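Local atomic coordinates of UPF0249 protein EF_3048 (Enterococcus faecalis, PDB entry 2I5I), a protein that probably removes acetyl groups from acetylated carbohydrates, a magnesium-dependent step in the breakdown of oligosaccharides, and works as a homodimer. Residues A[14-19]-A[220-225]; A[31-36]-A[237-242]; A[212-217]-A[230-235]. All coordinates share one frame; numbering follows the deposited sequence. Where two conformers were deposited one is given.

Interaction 1: residues A[14-19]-A[220-225]; sequences FGYTPA and TILQNQ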
# COMPACT_ATOMS: atom_id res chain seq x y z
N PHE A 14 -20.40 11.30 -2.58
CA PHE A 14 -18.95 11.00 -2.54
C PHE A 14 -18.20 11.85 -3.54
O PHE A 14 -18.64 12.07 -4.67
CB PHE A 14 -18.71 9.51 -2.79
CG PHE A 14 -17.39 8.99 -2.25
CD1 PHE A 14 -17.17 8.98 -0.87
CD2 PHE A 14 -16.42 8.53 -3.11
CE1 PHE A 14 -15.96 8.51 -0.38
CE2 PHE A 14 -15.21 8.05 -2.63
CZ PHE A 14 -15.01 8.04 -1.26
N GLY A 15 -17.03 12.39 -3.18
CA GLY A 15 -16.26 13.24 -4.06
C GLY A 15 -16.78 14.65 -4.19
O GLY A 15 -16.21 15.44 -4.94
N TYR A 16 -17.86 14.99 -3.48
CA TYR A 16 -18.43 16.33 -3.55
C TYR A 16 -17.38 17.35 -3.14
O TYR A 16 -17.03 18.29 -3.85
CB TYR A 16 -19.67 16.38 -2.68
CG TYR A 16 -20.60 17.56 -2.87
CD1 TYR A 16 -20.54 18.39 -3.98
CD2 TYR A 16 -21.56 17.82 -1.90
CE1 TYR A 16 -21.41 19.45 -4.09
CE2 TYR A 16 -22.44 18.88 -2.02
CZ TYR A 16 -22.36 19.69 -3.12
OH TYR A 16 -23.24 20.75 -3.25
N THR A 17 -16.86 17.16 -1.92
CA THR A 17 -15.73 17.96 -1.43
C THR A 17 -14.82 17.07 -0.59
O THR A 17 -15.25 16.01 -0.11
CB THR A 17 -16.15 19.22 -0.68
OG1 THR A 17 -16.05 19.04 0.73
CG2 THR A 17 -17.62 19.64 -0.80
N PRO A 18 -13.56 17.44 -0.40
CA PRO A 18 -12.66 16.61 0.43
C PRO A 18 -13.21 16.21 1.79
O PRO A 18 -13.04 15.07 2.22
CB PRO A 18 -11.44 17.55 0.60
CG PRO A 18 -11.42 18.25 -0.73
CD PRO A 18 -12.88 18.61 -0.93
N ALA A 19 -13.88 17.07 2.55
CA ALA A 19 -14.43 16.73 3.84
C ALA A 19 -15.69 15.87 3.77
O ALA A 19 -15.95 15.07 4.66
CB ALA A 19 -14.78 17.97 4.65
N THR A 220 -14.74 24.35 4.14
CA THR A 220 -15.34 25.56 3.56
C THR A 220 -15.95 25.23 2.20
O THR A 220 -16.91 25.88 1.80
CB THR A 220 -14.33 26.69 3.37
OG1 THR A 220 -13.24 26.20 2.58
CG2 THR A 220 -13.73 27.13 4.69
N ILE A 221 -15.37 24.25 1.50
CA ILE A 221 -15.89 23.92 0.17
C ILE A 221 -17.34 23.48 0.31
O ILE A 221 -18.21 23.96 -0.41
CB ILE A 221 -15.03 22.88 -0.55
CG1 ILE A 221 -13.55 23.29 -0.63
CG2 ILE A 221 -15.54 22.57 -1.95
CD1 ILE A 221 -12.67 22.11 -0.36
N LEU A 222 -17.66 22.59 1.25
CA LEU A 222 -19.06 22.23 1.45
C LEU A 222 -19.90 23.45 1.81
O LEU A 222 -20.99 23.68 1.28
CB LEU A 222 -19.18 21.16 2.53
CG LEU A 222 -20.61 20.79 2.94
CD1 LEU A 222 -21.41 20.29 1.76
CD2 LEU A 222 -20.56 19.76 4.06
N GLN A 223 -19.39 24.26 2.74
CA GLN A 223 -20.13 25.45 3.17
C GLN A 223 -20.47 26.39 2.01
O GLN A 223 -21.50 27.08 2.00
CB GLN A 223 -19.29 26.25 4.16
CG GLN A 223 -19.35 25.88 5.62
CD GLN A 223 -18.98 27.11 6.45
OE1 GLN A 223 -18.07 27.84 6.06
NE2 GLN A 223 -19.70 27.33 7.54
N ASN A 224 -19.58 26.44 1.04
CA ASN A 224 -19.69 27.34 -0.08
C ASN A 224 -20.75 26.86 -1.08
O ASN A 224 -21.32 27.67 -1.80
CB ASN A 224 -18.36 27.45 -0.81
CG ASN A 224 -17.31 28.26 -0.04
OD1 ASN A 224 -17.61 28.94 0.93
ND2 ASN A 224 -16.07 28.16 -0.50
N GLN A 225 -20.96 25.55 -1.07
CA GLN A 225 -21.58 24.83 -2.16
C GLN A 225 -22.91 24.18 -1.83
O GLN A 225 -23.71 24.01 -2.76
CB GLN A 225 -20.62 23.74 -2.69
CG GLN A 225 -20.17 24.16 -4.10
CD GLN A 225 -21.36 24.01 -5.04
OE1 GLN A 225 -21.91 24.96 -5.58
NE2 GLN A 225 -21.82 22.78 -5.21
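I221 is the first residue of helix 220-225 to meet segment 14-19. Its two branches take separate partners. In the conformer given, CG2 lies against CB of T17 at 3.6 Å. CG1 stands anti to the carbonyl carbon (chi1 -54°) and carries CD1 the other way, onto the ring of P18. CD1 reaches CD of P18 at 3.6 Å, and the two side chains cross at about a right angle. T17 and I221 were both modelled in two conformers, so these distances hold for one of them.

L222 comes next, and here the backbones are nearest, with CA of T17 6.1 Å from CA of L222. In the same T17 conformer the methyl CG2 sits 3.6 Å from the backbone N of L222 and also touches its CB. The CD1 methyl of L222 approaches CE2 of the Y16 ring obliquely at 4.2 Å. Q225 closes the helix. Its side chain, bent at chi2, brings the amide to the edge of the Y16 ring, near the ring plane. The ring and amide planes stand 88° apart. Y16 CG is anti to the backbone N (chi1 -165°), which sends the phenol along to the last turn of the helix.

D219, just before the helix, adds a polar link: its carboxylate bonds to OG1 of T17 and to the backbone N of both L222 and A19, and so ties the starts of two helices together.

T17 is the N-cap of helix 18-29, so the contact joins a helix N-terminus to a short helix. The Y16 side chain lies about 5 Å from that of H130, a predicted magnesium ligand. This is consistent with a place beside the probable metal site of a YdjC-family deacetylase.

Interaction 2: residues A[31-36]-A[237-242]; sequences GVVTST and EILTSQ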
# COMPACT_ATOMS: atom_id res chain seq x y z
N GLY A 31 -19.09 2.89 11.11
CA GLY A 31 -20.54 3.00 11.21
C GLY A 31 -21.25 2.04 10.25
O GLY A 31 -20.66 1.06 9.82
N VAL A 32 -22.50 2.34 9.90
CA VAL A 32 -23.26 1.34 9.13
C VAL A 32 -23.44 1.67 7.66
O VAL A 32 -24.16 0.95 6.95
CB VAL A 32 -24.63 1.10 9.82
CG1 VAL A 32 -24.42 0.45 11.18
CG2 VAL A 32 -25.41 2.39 9.93
N VAL A 33 -22.81 2.70 7.13
CA VAL A 33 -22.85 3.02 5.70
C VAL A 33 -22.17 1.90 4.92
O VAL A 33 -21.01 1.54 5.17
CB VAL A 33 -22.20 4.37 5.36
CG1 VAL A 33 -22.09 4.56 3.85
CG2 VAL A 33 -22.99 5.51 6.01
N THR A 34 -22.87 1.31 3.96
CA THR A 34 -22.30 0.19 3.22
C THR A 34 -21.96 0.51 1.78
O THR A 34 -21.29 -0.28 1.08
CB THR A 34 -23.29 -1.01 3.20
OG1 THR A 34 -24.33 -0.63 2.30
CG2 THR A 34 -23.93 -1.27 4.54
N SER A 35 -22.40 1.66 1.32
CA SER A 35 -22.30 2.11 -0.06
C SER A 35 -22.26 3.62 -0.15
O SER A 35 -22.71 4.29 0.79
CB SER A 35 -23.52 1.55 -0.80
OG SER A 35 -23.55 1.97 -2.15
N THR A 36 -21.76 4.13 -1.26
CA THR A 36 -21.84 5.55 -1.58
C THR A 36 -22.00 5.72 -3.08
O THR A 36 -21.69 4.81 -3.86
CB THR A 36 -20.60 6.29 -1.06
OG1 THR A 36 -20.73 7.72 -1.12
CG2 THR A 36 -19.39 5.90 -1.92
N GLU A 237 -22.58 11.15 13.20
CA GLU A 237 -22.62 10.73 14.60
C GLU A 237 -23.61 9.60 14.78
O GLU A 237 -23.37 8.60 15.44
CB GLU A 237 -22.94 11.95 15.46
CG GLU A 237 -22.97 11.67 16.94
CD GLU A 237 -23.32 12.90 17.76
OE1 GLU A 237 -24.04 13.81 17.29
OE2 GLU A 237 -22.84 12.93 18.92
N ILE A 238 -24.78 9.78 14.16
CA ILE A 238 -25.83 8.77 14.34
C ILE A 238 -25.47 7.49 13.63
O ILE A 238 -25.63 6.39 14.15
CB ILE A 238 -27.18 9.32 13.83
CG1 ILE A 238 -27.75 10.41 14.73
CG2 ILE A 238 -28.15 8.17 13.63
CD1 ILE A 238 -28.63 11.41 14.05
N LEU A 239 -24.95 7.59 12.41
CA LEU A 239 -24.61 6.37 11.67
C LEU A 239 -23.44 5.59 12.24
O LEU A 239 -23.24 4.43 11.89
CB LEU A 239 -24.33 6.69 10.19
CG LEU A 239 -25.52 7.32 9.46
CD1 LEU A 239 -25.11 7.88 8.11
CD2 LEU A 239 -26.63 6.28 9.31
N THR A 240 -22.65 6.18 13.14
CA THR A 240 -21.54 5.47 13.77
C THR A 240 -21.86 5.11 15.22
O THR A 240 -20.99 4.58 15.93
CB THR A 240 -20.25 6.32 13.75
OG1 THR A 240 -20.52 7.53 14.47
CG2 THR A 240 -19.87 6.72 12.34
N SER A 241 -23.08 5.37 15.67
CA SER A 241 -23.47 5.08 17.05
C SER A 241 -23.69 3.60 17.31
O SER A 241 -24.13 2.83 16.46
CB SER A 241 -24.71 5.89 17.43
OG SER A 241 -25.90 5.49 16.77
N GLN A 242 -23.36 3.17 18.53
CA GLN A 242 -23.62 1.81 18.97
C GLN A 242 -25.09 1.43 18.91
O GLN A 242 -25.44 0.29 18.59
CB GLN A 242 -23.12 1.61 20.41
CG GLN A 242 -23.09 0.14 20.81
CD GLN A 242 -21.67 -0.39 20.79
OE1 GLN A 242 -20.90 -0.09 21.70
NE2 GLN A 242 -21.32 -1.16 19.76
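G31 and T240 bring the two backbones into contact. Their CA atoms are 3.7 Å apart. The CA of G31 also packs directly on the L239 carbonyl, 3.1 Å from its O, at the last turn of helix 231-239. The next residue makes the polar link. N of V32 donates to O of L239 at 3.0 Å. The bond is bent, with an angle of 140° at the hydrogen, and the donor is tilted 24° from the carbonyl plane.

L239 fills the tight, buried side with its forked end. One methyl, CD2, meets CG2 of V32 at 4.1 Å, and the two side chains cross at about a right angle. The other methyl, CD1, meets CG2 of V33 at 3.8 Å. L239 CG is anti to the carbonyl carbon (chi1 -61°), which, with an extended chi2, brings the fork to the valines. C213 of strand 208-213 also packs on L239 and V33.

The outer side is looser. The CB of T240 points away, yet its CG2 methyl touches CA of G31 at 3.9 Å. The T240 hydroxyl bonds back to O of V236. S241 is the N-cap of helix 242-250: its OG makes a weak bond with N of V244. The same OG donates to O of I238 at 2.8 Å, in the carbonyl plane and on a lone pair.

One bent backbone bond uses the L239 carbonyl at the helix end, and the side chains that meet are aliphatic. The join between the approach to strand 35-38 and this helix end is therefore mainly apolar.

Interaction 3: residues A[212-217]-A[230-235]; sequences NCHPAF and MPRIRE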
# COMPACT_ATOMS: atom_id res chain seq x y z
N ASN A 212 -31.05 6.24 2.11
CA ASN A 212 -29.94 7.09 1.67
C ASN A 212 -29.64 8.09 2.79
O ASN A 212 -30.40 8.28 3.76
CB ASN A 212 -30.20 7.78 0.34
CG ASN A 212 -31.15 8.95 0.39
OD1 ASN A 212 -32.14 8.89 1.12
ND2 ASN A 212 -30.88 9.99 -0.39
N CYS A 213 -28.46 8.70 2.67
CA CYS A 213 -28.04 9.63 3.71
C CYS A 213 -26.94 10.55 3.19
O CYS A 213 -26.41 10.29 2.11
CB CYS A 213 -27.56 8.89 4.95
SG CYS A 213 -26.26 7.66 4.67
N HIS A 214 -26.61 11.59 3.96
CA HIS A 214 -25.62 12.55 3.54
C HIS A 214 -24.59 12.88 4.64
O HIS A 214 -24.42 14.02 5.08
CB HIS A 214 -26.34 13.81 3.08
CG HIS A 214 -27.30 13.60 1.95
ND1 HIS A 214 -28.56 13.05 2.11
CD2 HIS A 214 -27.19 13.90 0.63
CE1 HIS A 214 -29.16 13.01 0.93
NE2 HIS A 214 -28.35 13.52 0.01
N PRO A 215 -23.87 11.87 5.11
CA PRO A 215 -22.82 12.14 6.10
C PRO A 215 -21.70 12.95 5.43
O PRO A 215 -21.46 12.85 4.23
CB PRO A 215 -22.30 10.77 6.48
CG PRO A 215 -22.82 9.80 5.47
CD PRO A 215 -23.95 10.46 4.74
N ALA A 216 -21.01 13.75 6.22
CA ALA A 216 -19.87 14.54 5.84
C ALA A 216 -19.20 15.12 7.09
O ALA A 216 -19.87 15.22 8.11
CB ALA A 216 -20.23 15.70 4.93
N PHE A 217 -17.93 15.45 6.94
CA PHE A 217 -17.25 16.42 7.76
C PHE A 217 -17.45 17.76 7.05
O PHE A 217 -17.73 17.78 5.85
CB PHE A 217 -15.77 16.12 7.96
CG PHE A 217 -15.48 14.80 8.65
CD1 PHE A 217 -16.29 14.22 9.61
CD2 PHE A 217 -14.32 14.08 8.34
CE1 PHE A 217 -15.94 13.03 10.23
CE2 PHE A 217 -13.96 12.89 8.92
CZ PHE A 217 -14.80 12.34 9.87
N MSE A 230 -24.36 21.83 7.98
CA MSE A 230 -24.10 21.39 9.35
C MSE A 230 -24.83 20.12 9.74
O MSE A 230 -24.22 19.37 10.54
CB MSE A 230 -24.43 22.53 10.31
CG MSE A 230 -23.52 23.74 10.31
SE MSE A 230 -21.73 23.54 10.22
CE MSE A 230 -21.37 22.80 11.82
N PRO A 231 -26.03 19.75 9.32
CA PRO A 231 -26.59 18.47 9.80
C PRO A 231 -25.81 17.23 9.35
O PRO A 231 -25.92 16.16 9.95
CB PRO A 231 -27.98 18.42 9.16
CG PRO A 231 -28.29 19.86 8.88
CD PRO A 231 -26.97 20.43 8.42
N ARG A 232 -24.99 17.39 8.32
CA ARG A 232 -24.28 16.21 7.81
C ARG A 232 -23.34 15.65 8.87
O ARG A 232 -23.06 14.45 8.91
CB ARG A 232 -23.52 16.53 6.54
CG ARG A 232 -24.29 17.14 5.39
CD ARG A 232 -23.55 16.84 4.08
NE ARG A 232 -24.19 17.54 2.98
CZ ARG A 232 -24.31 17.19 1.73
NH1 ARG A 232 -23.83 16.07 1.23
NH2 ARG A 232 -24.96 18.02 0.91
N ILE A 233 -22.83 16.50 9.79
CA ILE A 233 -21.98 15.90 10.82
C ILE A 233 -22.80 15.11 11.81
O ILE A 233 -22.32 14.11 12.36
CB ILE A 233 -21.12 16.97 11.54
CG1 ILE A 233 -21.87 18.11 12.25
CG2 ILE A 233 -20.11 17.57 10.58
CD1 ILE A 233 -20.94 18.85 13.22
N ARG A 234 -24.07 15.53 12.03
CA ARG A 234 -24.92 14.84 12.98
C ARG A 234 -25.23 13.43 12.47
O ARG A 234 -25.34 12.49 13.25
CB ARG A 234 -26.23 15.57 13.27
CG ARG A 234 -26.13 16.88 14.00
N GLU A 235 -25.36 13.32 11.15
CA GLU A 235 -25.58 12.04 10.49
C GLU A 235 -24.41 11.10 10.72
O GLU A 235 -24.59 9.91 10.97
CB GLU A 235 -25.80 12.24 8.98
CG GLU A 235 -27.01 13.09 8.63
CD GLU A 235 -27.46 12.93 7.18
OE1 GLU A 235 -27.19 11.87 6.59
OE2 GLU A 235 -28.07 13.88 6.66
O HOH W 1 -29.71 13.11 4.69
O HOH W 2 -22.87 13.50 1.96
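The R232 guanidinium has CB of H214 over one face and a water in plane at its edge. NH1 in turn lies at the edge of the H214 ring, near the ring plane, and the two planes stand 87° apart. This is not a stack. The setting is the C-terminal end of strand 208-213, in the parallel alpha/beta fold of a YdjC-family enzyme. From here the chain passes through helix 220-225 before it forms helix 231-239. Loops at this end of the strands commonly shape the active site in such folds.

R232 reaches across with its chain extended from CG to NE. CG is anti to the carbonyl carbon (chi1 -55°), and the aliphatic part runs over the H214 carbonyl and alongside the CB of A216. A216 CB touches R232 CD at 3.6 Å. The NH1 end has a stronger partner outside, a salt bridge to D13, and NE bonds to O of Y228. The R232 side chain is about 6 Å from that of H130, the predicted magnesium ligand.

E235 grips the turn from the helix. Its OE1 accepts from the backbone N of H214 at 2.7 Å, met on the syn side but 26° out of the carboxylate plane. OE2 bonds to the Y228 hydroxyl and accepts a hydrogen bond from another water, which also sits 2.8 Å from ND1 of H214. The carboxylate thus serves backbone, tyrosine and water together.

Further along, A216 N makes a weak bond to O of R232. I233 rests its CG2 methyl 3.4 Å from A216 O. The water in the guanidinium plane joins the two segments: it donates to P215 O at 2.8 Å and accepts from R232 NH1 at 2.8 Å.

Interaction 3 lies between the other two. Its centre is about 12 Å from that of interaction 1 and about 10 Å from that of interaction 2, while those two centres are about 19 Å apart. Helix 231-239 is shared: its start serves interaction 3 and its end interaction 2, where L239 CD1 meets C213 SG at 3.6 Å. Interactions 1 and 3 join through A19 O and F217 N, 3.0 Å apart, probably a hydrogen bond. Y16 CE2 also lies 4.0 Å from R232 NH2. Both side chains lie near H130, consistent with a place beside the predicted magnesium site. Both contacts touch the second subunit. Interaction 2 lies away from that site.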